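Local coordinates for calcium-regulated actin-bundling protein (Dictyostelium discoideum, PDB 4X3N) that binds and bundles actin filaments under calcium control and may help to shape and reorganise filopodia and pseudopodia as the cell moves, at residues V85-D89 and I197-E202; V248-S252 and I276-N280; L190-N194 and D282-K286. All coordinates share one frame; numbering follows the deposited sequence.

Overall arrangement
Three helices, 181-211, 232-255 and 273-290, pack as an up-down-up bundle, and all three contacts involve it. Contacts 2 and 3 are buried inside it: contact 2 pairs 273-290 with its antiparallel neighbour 232-255, contact 3 pairs the same helix with the roughly parallel 181-211. Their centres lie about 11 Å apart, and L190 of contact 3 touches V248 and M279 of contact 2. Both mix apolar side chains with a small polar network built round an asparagine. Contact 1 lies at the surface, farther along helix 181-211, where a loop from the N-terminal part docks through an arginine, a ring and ion pairs.

Contact 1 of 3, residues V85-D89 and I197-E202; sequences VFKYD and IRAYEE
R198 reaches out from its helix and along the loop 85-89, closing on the carbonyl of F86 and the carboxylate of D89. From the root outward, its CB, CG and CD all run past one atom, F86 O, with R198 CB 3.3 Å from it. CG stands anti to the backbone N and the chain then turns at chi3 (-47°), which folds NE back onto the same oxygen: R198 NE donates to F86 O at 2.7 Å, somewhat off the guanidinium plane. Farther out, both terminal nitrogens grip a single atom, D89 OD1, at 2.9 Å from R198 NH1 and 3.1 Å from R198 NH2. OD1 lies close to the guanidinium plane, but the carboxylate is turned 43° against it, and both donors reach OD1 from the same face of the acid: NH1 on the syn side, NH2 from well above. K87 CA lies over one face of the guanidinium, whose orientation is set by the bonds to F86 O and D89 OD1.

F86 is held differently. Its ring takes E201 CB squarely over its centre, 3.3 Å from the centroid and 7° off the normal, a CH-pi contact, while E202 CG sits at the ring's edge. The chain of E201 bends beyond CB and carries its carboxylate away to the hydroxyl of Y290. At the outer rim, K87 NZ and E202 OE2 form a looser salt bridge at 3.6 Å. On the loop's other side Y88 turns back to helix 61-79 and bonds D76. This is a loop-on-helix docking contact, a phenylalanine ring packed on a helix beside an end-on arginine-carboxylate pair, joining the N-terminal part of the chain to the long first helix of the C-terminal three-helix bundle.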
loop_
_atom_site.group_PDB
_atom_site.type_symbol
_atom_site.label_atom_id
_atom_site.label_comp_id
_atom_site.label_asym_id
_atom_site.label_seq_id
_atom_site.Cartn_x
_atom_site.Cartn_y
_atom_site.Cartn_z
ATOM N N VAL A 85 19.315 -12.398 4.410
ATOM C CA VAL A 85 18.658 -13.259 3.408
ATOM C C VAL A 85 17.912 -14.430 3.989
ATOM O O VAL A 85 16.915 -14.810 3.444
ATOM C CB VAL A 85 19.608 -13.751 2.287
ATOM C CG1 VAL A 85 20.247 -12.553 1.582
ATOM C CG2 VAL A 85 20.685 -14.633 2.824
ATOM N N PHE A 86 18.396 -14.998 5.090
ATOM C CA PHE A 86 17.789 -16.181 5.687
ATOM C C PHE A 86 16.533 -15.889 6.455
ATOM O O PHE A 86 15.874 -16.818 6.939
ATOM C CB PHE A 86 18.794 -16.970 6.573
ATOM C CG PHE A 86 19.293 -16.223 7.756
ATOM C CD1 PHE A 86 18.587 -16.257 8.946
ATOM C CD2 PHE A 86 20.493 -15.509 7.707
ATOM C CE1 PHE A 86 19.036 -15.597 10.062
ATOM C CE2 PHE A 86 20.973 -14.847 8.829
ATOM C CZ PHE A 86 20.225 -14.873 10.004
ATOM N N LYS A 87 16.161 -14.628 6.545
ATOM C CA LYS A 87 14.882 -14.241 7.168
ATOM C C LYS A 87 13.924 -13.692 6.093
ATOM O O LYS A 87 12.889 -13.114 6.383
ATOM C CB LYS A 87 15.131 -13.183 8.190
ATOM C CG LYS A 87 16.149 -13.582 9.251
ATOM C CD LYS A 87 16.543 -12.364 10.090
ATOM C CE LYS A 87 15.442 -12.050 11.095
ATOM N NZ LYS A 87 15.269 -13.217 12.041
ATOM N N TYR A 88 14.259 -13.856 4.832
ATOM C CA TYR A 88 13.462 -13.220 3.810
ATOM C C TYR A 88 12.525 -14.225 3.196
ATOM O O TYR A 88 12.986 -15.222 2.719
ATOM C CB TYR A 88 14.447 -12.604 2.811
ATOM C CG TYR A 88 13.810 -12.128 1.588
ATOM C CD1 TYR A 88 12.812 -11.172 1.646
ATOM C CD2 TYR A 88 14.176 -12.644 0.333
ATOM C CE1 TYR A 88 12.240 -10.700 0.490
ATOM C CE2 TYR A 88 13.567 -12.210 -0.811
ATOM C CZ TYR A 88 12.591 -11.268 -0.716
ATOM O OH TYR A 88 11.987 -10.807 -1.809
ATOM N N ASP A 89 11.207 -13.988 3.190
ATOM C CA ASP A 89 10.281 -14.843 2.477
ATOM C C ASP A 89 10.119 -14.161 1.091
ATOM O O ASP A 89 9.747 -12.987 0.981
ATOM C CB ASP A 89 8.922 -14.921 3.149
ATOM C CG ASP A 89 8.966 -15.516 4.551
ATOM O OD1 ASP A 89 9.672 -16.502 4.768
ATOM O OD2 ASP A 89 8.255 -14.978 5.429
ATOM N N ILE A 197 18.129 -23.828 6.522
ATOM C CA ILE A 197 19.109 -22.770 6.561
ATOM C C ILE A 197 18.656 -21.688 7.501
ATOM O O ILE A 197 19.443 -21.215 8.346
ATOM C CB ILE A 197 19.302 -22.147 5.162
ATOM C CG1 ILE A 197 20.147 -23.058 4.277
ATOM C CG2 ILE A 197 19.943 -20.784 5.333
ATOM C CD1 ILE A 197 20.122 -22.705 2.788
ATOM N N ARG A 198 17.389 -21.261 7.389
ATOM C CA ARG A 198 16.844 -20.248 8.362
ATOM C C ARG A 198 16.958 -20.761 9.794
ATOM O O ARG A 198 17.406 -20.062 10.637
ATOM C CB ARG A 198 15.394 -19.867 8.051
ATOM C CG ARG A 198 14.617 -19.086 9.142
ATOM C CD ARG A 198 13.257 -18.564 8.651
ATOM N NE ARG A 198 13.396 -17.930 7.351
ATOM C CZ ARG A 198 12.399 -17.412 6.626
ATOM N NH1 ARG A 198 11.151 -17.451 7.057
ATOM N NH2 ARG A 198 12.663 -16.835 5.465
ATOM N N ALA A 199 16.471 -21.962 10.060
ATOM C CA ALA A 199 16.552 -22.544 11.394
ATOM C C ALA A 199 18.013 -22.507 11.905
ATOM O O ALA A 199 18.267 -22.046 13.015
ATOM C CB ALA A 199 16.061 -23.987 11.358
ATOM N N TYR A 200 18.959 -22.968 11.095
ATOM C CA TYR A 200 20.397 -22.949 11.455
ATOM C C TYR A 200 20.994 -21.556 11.676
ATOM O O TYR A 200 21.648 -21.288 12.692
ATOM C CB TYR A 200 21.202 -23.707 10.411
ATOM C CG TYR A 200 22.721 -23.527 10.473
ATOM C CD1 TYR A 200 23.507 -24.237 11.393
ATOM C CD2 TYR A 200 23.370 -22.740 9.546
ATOM C CE1 TYR A 200 24.880 -24.112 11.406
ATOM C CE2 TYR A 200 24.752 -22.613 9.537
ATOM C CZ TYR A 200 25.498 -23.291 10.466
ATOM O OH TYR A 200 26.858 -23.111 10.450
ATOM N N GLU A 201 20.732 -20.644 10.761
ATOM C CA GLU A 201 21.243 -19.282 10.924
ATOM C C GLU A 201 20.531 -18.556 12.032
ATOM O O GLU A 201 21.124 -17.711 12.687
ATOM C CB GLU A 201 21.142 -18.478 9.645
ATOM C CG GLU A 201 21.932 -19.079 8.531
ATOM C CD GLU A 201 23.435 -18.767 8.539
ATOM O OE1 GLU A 201 23.996 -18.247 9.501
ATOM O OE2 GLU A 201 24.050 -19.119 7.529
ATOM N N GLU A 202 19.270 -18.897 12.334
ATOM C CA GLU A 202 18.626 -18.155 13.469
ATOM C C GLU A 202 19.213 -18.570 14.789
ATOM O O GLU A 202 19.446 -17.749 15.696
ATOM C CB GLU A 202 17.093 -18.306 13.452
ATOM C CG GLU A 202 16.453 -17.271 12.514
ATOM C CD GLU A 202 14.984 -17.518 12.234
ATOM O OE1 GLU A 202 14.493 -18.587 12.676
ATOM O OE2 GLU A 202 14.347 -16.652 11.569
HETATM O O HOH W 1 14.482 -18.181 4.169
#

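Contact 2 of 3, residues V248-S252 and I276-N280; sequences VRTAS and IWWMN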
loop_
_atom_site.group_PDB
_atom_site.type_symbol
_atom_site.label_atom_id
_atom_site.label_comp_id
_atom_site.label_asym_id
_atom_site.label_seq_id
_atom_site.Cartn_x
_atom_site.Cartn_y
_atom_site.Cartn_z
ATOM N N VAL A 248 16.335 -33.431 -7.063
ATOM C CA VAL A 248 16.773 -32.689 -8.303
ATOM C C VAL A 248 17.242 -33.670 -9.383
ATOM O O VAL A 248 16.768 -33.615 -10.532
ATOM C CB VAL A 248 17.847 -31.657 -7.959
ATOM C CG1 VAL A 248 18.573 -31.160 -9.188
ATOM C CG2 VAL A 248 17.169 -30.480 -7.259
ATOM N N ARG A 249 18.114 -34.604 -8.987
ATOM C CA ARG A 249 18.539 -35.717 -9.865
ATOM C C ARG A 249 17.386 -36.472 -10.512
ATOM O O ARG A 249 17.361 -36.617 -11.733
ATOM C CB ARG A 249 19.406 -36.723 -9.097
ATOM C CG ARG A 249 20.843 -36.237 -8.937
ATOM C CD ARG A 249 21.914 -37.294 -9.260
ATOM N NE ARG A 249 22.276 -38.094 -8.076
ATOM C CZ ARG A 249 23.002 -37.662 -7.030
ATOM N NH1 ARG A 249 23.460 -36.424 -6.990
ATOM N NH2 ARG A 249 23.266 -38.478 -6.004
ATOM N N THR A 250 16.443 -36.984 -9.720
ATOM C CA THR A 250 15.398 -37.763 -10.366
ATOM C C THR A 250 14.581 -36.904 -11.292
ATOM O O THR A 250 14.252 -37.338 -12.396
ATOM C CB THR A 250 14.508 -38.713 -9.468
ATOM O OG1 THR A 250 13.184 -38.218 -9.328
ATOM C CG2 THR A 250 15.091 -39.034 -8.160
ATOM N N ALA A 251 14.285 -35.669 -10.912
ATOM C CA ALA A 251 13.647 -34.725 -11.855
ATOM C C ALA A 251 14.488 -34.472 -13.106
ATOM O O ALA A 251 13.973 -34.444 -14.204
ATOM C CB ALA A 251 13.388 -33.388 -11.181
ATOM N N SER A 252 15.777 -34.290 -12.943
ATOM C CA SER A 252 16.640 -33.944 -14.083
ATOM C C SER A 252 16.742 -35.160 -15.055
ATOM O O SER A 252 16.511 -35.047 -16.259
ATOM C CB SER A 252 18.011 -33.515 -13.548
ATOM O OG SER A 252 17.884 -32.413 -12.602
ATOM N N ILE A 276 14.874 -27.219 -14.796
ATOM C CA ILE A 276 15.953 -28.155 -14.530
ATOM C C ILE A 276 17.200 -27.378 -14.308
ATOM O O ILE A 276 17.860 -27.561 -13.307
ATOM C CB ILE A 276 16.093 -29.256 -15.626
ATOM C CG1 ILE A 276 14.856 -30.151 -15.715
ATOM C CG2 ILE A 276 17.352 -30.067 -15.391
ATOM C CD1 ILE A 276 14.430 -30.788 -14.404
ATOM N N TRP A 277 17.508 -26.421 -15.184
ATOM C CA TRP A 277 18.704 -25.613 -14.993
ATOM C C TRP A 277 18.664 -24.850 -13.630
ATOM O O TRP A 277 19.659 -24.761 -12.908
ATOM C CB TRP A 277 18.855 -24.611 -16.169
ATOM C CG TRP A 277 20.104 -23.721 -16.057
ATOM C CD1 TRP A 277 21.339 -23.934 -16.655
ATOM C CD2 TRP A 277 20.242 -22.508 -15.312
ATOM N NE1 TRP A 277 22.208 -22.925 -16.326
ATOM C CE2 TRP A 277 21.573 -22.051 -15.487
ATOM C CE3 TRP A 277 19.382 -21.773 -14.489
ATOM C CZ2 TRP A 277 22.055 -20.894 -14.864
ATOM C CZ3 TRP A 277 19.853 -20.619 -13.886
ATOM C CH2 TRP A 277 21.186 -20.190 -14.077
ATOM N N TRP A 278 17.508 -24.270 -13.286
ATOM C CA TRP A 278 17.442 -23.394 -12.089
ATOM C C TRP A 278 17.674 -24.207 -10.839
ATOM O O TRP A 278 18.430 -23.844 -9.955
ATOM C CB TRP A 278 16.056 -22.736 -12.007
ATOM C CG TRP A 278 15.954 -21.687 -10.960
ATOM C CD1 TRP A 278 15.634 -21.872 -9.616
ATOM C CD2 TRP A 278 16.146 -20.283 -11.126
ATOM N NE1 TRP A 278 15.582 -20.690 -8.995
ATOM C CE2 TRP A 278 15.903 -19.687 -9.882
ATOM C CE3 TRP A 278 16.467 -19.459 -12.214
ATOM C CZ2 TRP A 278 16.021 -18.303 -9.682
ATOM C CZ3 TRP A 278 16.567 -18.077 -12.013
ATOM C CH2 TRP A 278 16.324 -17.519 -10.781
ATOM N N MET A 279 17.000 -25.336 -10.780
ATOM C CA MET A 279 17.122 -26.173 -9.588
ATOM C C MET A 279 18.519 -26.686 -9.391
ATOM O O MET A 279 19.023 -26.704 -8.294
ATOM C CB MET A 279 16.129 -27.333 -9.676
ATOM C CG MET A 279 14.713 -26.873 -9.411
ATOM S SD MET A 279 13.557 -28.241 -9.203
ATOM C CE MET A 279 13.976 -29.308 -10.631
ATOM N N ASN A 280 19.183 -27.068 -10.468
ATOM C CA ASN A 280 20.618 -27.469 -10.377
ATOM C C ASN A 280 21.487 -26.341 -9.984
ATOM O O ASN A 280 22.318 -26.466 -9.121
ATOM C CB ASN A 280 21.084 -28.135 -11.676
ATOM C CG ASN A 280 20.639 -29.615 -11.769
ATOM O OD1 ASN A 280 21.290 -30.478 -11.237
ATOM N ND2 ASN A 280 19.524 -29.883 -12.409
#
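V248 lays its CG1 against the side-chain amide of N280, 3.5 Å from OD1 and about as near to CG and ND2, while its other methyl, CG2, slides past M279 CB at 4.1 Å. Next to that pair, M279 bends at chi3 and brings its CE to A251 CB at 4.2 Å. I276 completes the apolar layer: its CD1 comes within 4.3 Å of A251 CB, and its CG2 lies against S252 OG.

Beside this layer runs a short chain of polar groups. The N280 amide spends both N-H bonds of ND2 on acceptors lying close to the amide plane. One goes across to S252 OG at 3.0 Å, fairly straight at 160°; the other turns back one helical turn to I276 O, also at 3.0 Å. S252 OG passes the chain on by donating to V248 O at 2.6 Å, a geometry set by chi1 near -56°, which folds the hydroxyl back along its own helix. Each of those two carbonyls thus accepts a side-chain donor besides its ordinary helical N-H, and the amide is fixed in rotation.

Y260 lies against this polar side, and L190 of helix 181-211 against V248 and M279. W277 and W278 point to the N-terminal helices instead. Such a pairing, with axes antiparallel at 161°, is that of neighbouring helices in an up-down-up three-helix bundle.

Contact 3 of 3, residues L190-N194 and D282-K286; sequences LEEVN and DLEEK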
loop_
_atom_site.group_PDB
_atom_site.type_symbol
_atom_site.label_atom_id
_atom_site.label_comp_id
_atom_site.label_asym_id
_atom_site.label_seq_id
_atom_site.Cartn_x
_atom_site.Cartn_y
_atom_site.Cartn_z
ATOM N N LEU A 190 14.120 -28.247 -2.352
ATOM C CA LEU A 190 14.964 -27.049 -2.256
ATOM C C LEU A 190 14.402 -26.014 -1.256
ATOM O O LEU A 190 15.148 -25.461 -0.478
ATOM C CB LEU A 190 15.215 -26.457 -3.638
ATOM C CG LEU A 190 16.262 -27.214 -4.485
ATOM C CD1 LEU A 190 16.168 -26.915 -5.963
ATOM C CD2 LEU A 190 17.663 -27.005 -3.981
ATOM N N GLU A 191 13.091 -25.807 -1.212
ATOM C CA GLU A 191 12.533 -24.861 -0.283
ATOM C C GLU A 191 12.736 -25.387 1.144
ATOM O O GLU A 191 12.956 -24.628 2.076
ATOM C CB GLU A 191 11.050 -24.551 -0.567
ATOM C CG GLU A 191 10.414 -23.671 0.494
ATOM C CD GLU A 191 11.203 -22.363 0.787
ATOM O OE1 GLU A 191 11.923 -21.855 -0.130
ATOM O OE2 GLU A 191 11.118 -21.845 1.943
ATOM N N GLU A 192 12.669 -26.685 1.327
ATOM C CA GLU A 192 12.955 -27.227 2.641
ATOM C C GLU A 192 14.457 -26.981 3.041
ATOM O O GLU A 192 14.755 -26.781 4.188
ATOM C CB GLU A 192 12.554 -28.699 2.641
ATOM C CG GLU A 192 13.027 -29.500 3.837
ATOM C CD GLU A 192 12.410 -29.065 5.135
ATOM O OE1 GLU A 192 11.316 -28.519 5.077
ATOM O OE2 GLU A 192 13.050 -29.259 6.193
ATOM N N VAL A 193 15.404 -26.974 2.112
ATOM C CA VAL A 193 16.728 -26.529 2.463
ATOM C C VAL A 193 16.697 -25.089 2.973
ATOM O O VAL A 193 17.377 -24.768 3.945
ATOM C CB VAL A 193 17.720 -26.637 1.305
ATOM C CG1 VAL A 193 19.063 -26.053 1.679
ATOM C CG2 VAL A 193 17.874 -28.064 0.809
ATOM N N ASN A 194 15.951 -24.186 2.309
ATOM C CA ASN A 194 15.850 -22.837 2.819
ATOM C C ASN A 194 15.322 -22.836 4.245
ATOM O O ASN A 194 15.850 -22.135 5.130
ATOM C CB ASN A 194 14.970 -21.978 1.957
ATOM C CG ASN A 194 15.643 -21.691 0.623
ATOM O OD1 ASN A 194 16.853 -21.634 0.554
ATOM N ND2 ASN A 194 14.865 -21.559 -0.417
ATOM N N ASP A 282 20.673 -23.806 -8.212
ATOM C CA ASP A 282 20.340 -23.406 -6.851
ATOM C C ASP A 282 20.917 -24.413 -5.849
ATOM O O ASP A 282 21.551 -24.047 -4.851
ATOM C CB ASP A 282 18.838 -23.319 -6.793
ATOM C CG ASP A 282 18.356 -22.610 -5.582
ATOM O OD1 ASP A 282 18.802 -21.463 -5.403
ATOM O OD2 ASP A 282 17.509 -23.167 -4.855
ATOM N N LEU A 283 20.743 -25.694 -6.160
ATOM C CA LEU A 283 21.402 -26.775 -5.420
ATOM C C LEU A 283 22.873 -26.554 -5.348
ATOM O O LEU A 283 23.457 -26.647 -4.289
ATOM C CB LEU A 283 21.187 -28.101 -6.090
ATOM C CG LEU A 283 21.813 -29.323 -5.432
ATOM C CD1 LEU A 283 21.117 -29.641 -4.090
ATOM C CD2 LEU A 283 21.726 -30.505 -6.422
ATOM N N GLU A 284 23.477 -26.258 -6.490
ATOM C CA GLU A 284 24.918 -25.973 -6.527
ATOM C C GLU A 284 25.306 -24.865 -5.526
ATOM O O GLU A 284 26.214 -25.037 -4.715
ATOM C CB GLU A 284 25.265 -25.611 -7.989
ATOM C CG GLU A 284 26.667 -25.093 -8.275
ATOM C CD GLU A 284 26.807 -24.494 -9.712
ATOM O OE1 GLU A 284 27.656 -23.609 -9.905
ATOM O OE2 GLU A 284 26.079 -24.881 -10.660
ATOM N N GLU A 285 24.604 -23.735 -5.584
ATOM C CA GLU A 285 24.814 -22.592 -4.685
ATOM C C GLU A 285 24.674 -23.023 -3.226
ATOM O O GLU A 285 25.541 -22.791 -2.368
ATOM C CB GLU A 285 23.773 -21.493 -5.002
ATOM C CG GLU A 285 24.075 -20.103 -4.443
ATOM C CD GLU A 285 25.349 -19.539 -5.002
ATOM O OE1 GLU A 285 25.730 -19.978 -6.102
ATOM O OE2 GLU A 285 25.981 -18.687 -4.338
ATOM N N LYS A 286 23.602 -23.737 -2.960
ATOM C CA LYS A 286 23.379 -24.186 -1.606
ATOM C C LYS A 286 24.507 -25.043 -1.115
ATOM O O LYS A 286 24.931 -24.870 0.042
ATOM C CB LYS A 286 22.012 -24.879 -1.482
ATOM C CG LYS A 286 20.847 -23.880 -1.424
ATOM C CD LYS A 286 19.588 -24.457 -2.024
ATOM C CE LYS A 286 18.319 -23.820 -1.406
ATOM N NZ LYS A 286 18.065 -22.392 -1.760
#
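The side-chain amide of N194 and the ammonium of K286 meet at 2.7 Å, OD1 to NZ, with the nitrogen tilted 27° from the carbonyl plane. At the other corner of the same amide, ND2 donates to E191 OE1 at 3.0 Å; that bond is almost straight (176°) and lies in the amide plane, although it meets the E191 carboxylate from above. Held at both corners, the amide has its flip settled: oxygen toward the lysine, nitrogen toward the acid. The carboxylate of D282 is the second flat group. Its OD2 takes a weak bond from K286 NZ at 3.2 Å, as part of a salt bridge within the helix, and its OD1 is satisfied by the hydroxyl of Y65 on helix 61-79.

The lysine gets there by running nearly extended from CG and bending at chi4 (70°), which swings NZ between N194 and D282. These two helices are the first and third of the C-terminal three-helix bundle, running roughly parallel, and helix 232-255 packs against L190 through V248 and against V193 through L237, L241 and A244.

The stem of K286 does apolar work on the way. Its CD rests on L190 CD2 at 3.7 Å, and its CE lies 3.9 Å from V193 CG1, the two side chains meeting at a slant. L190 CD2 is shared, touching L283 CB at 4.3 Å and lying alongside D282 OD2. A leucine in place of N194 would probably deprive K286 NZ of its bond across to helix 181-211, with the weak one to D282 remaining, and take from E191 its amide donor. Because D282 is buried, the ammonium held beside it probably offsets part of its negative charge, while the Y65 hydroxyl supplies a hydrogen bond to OD1.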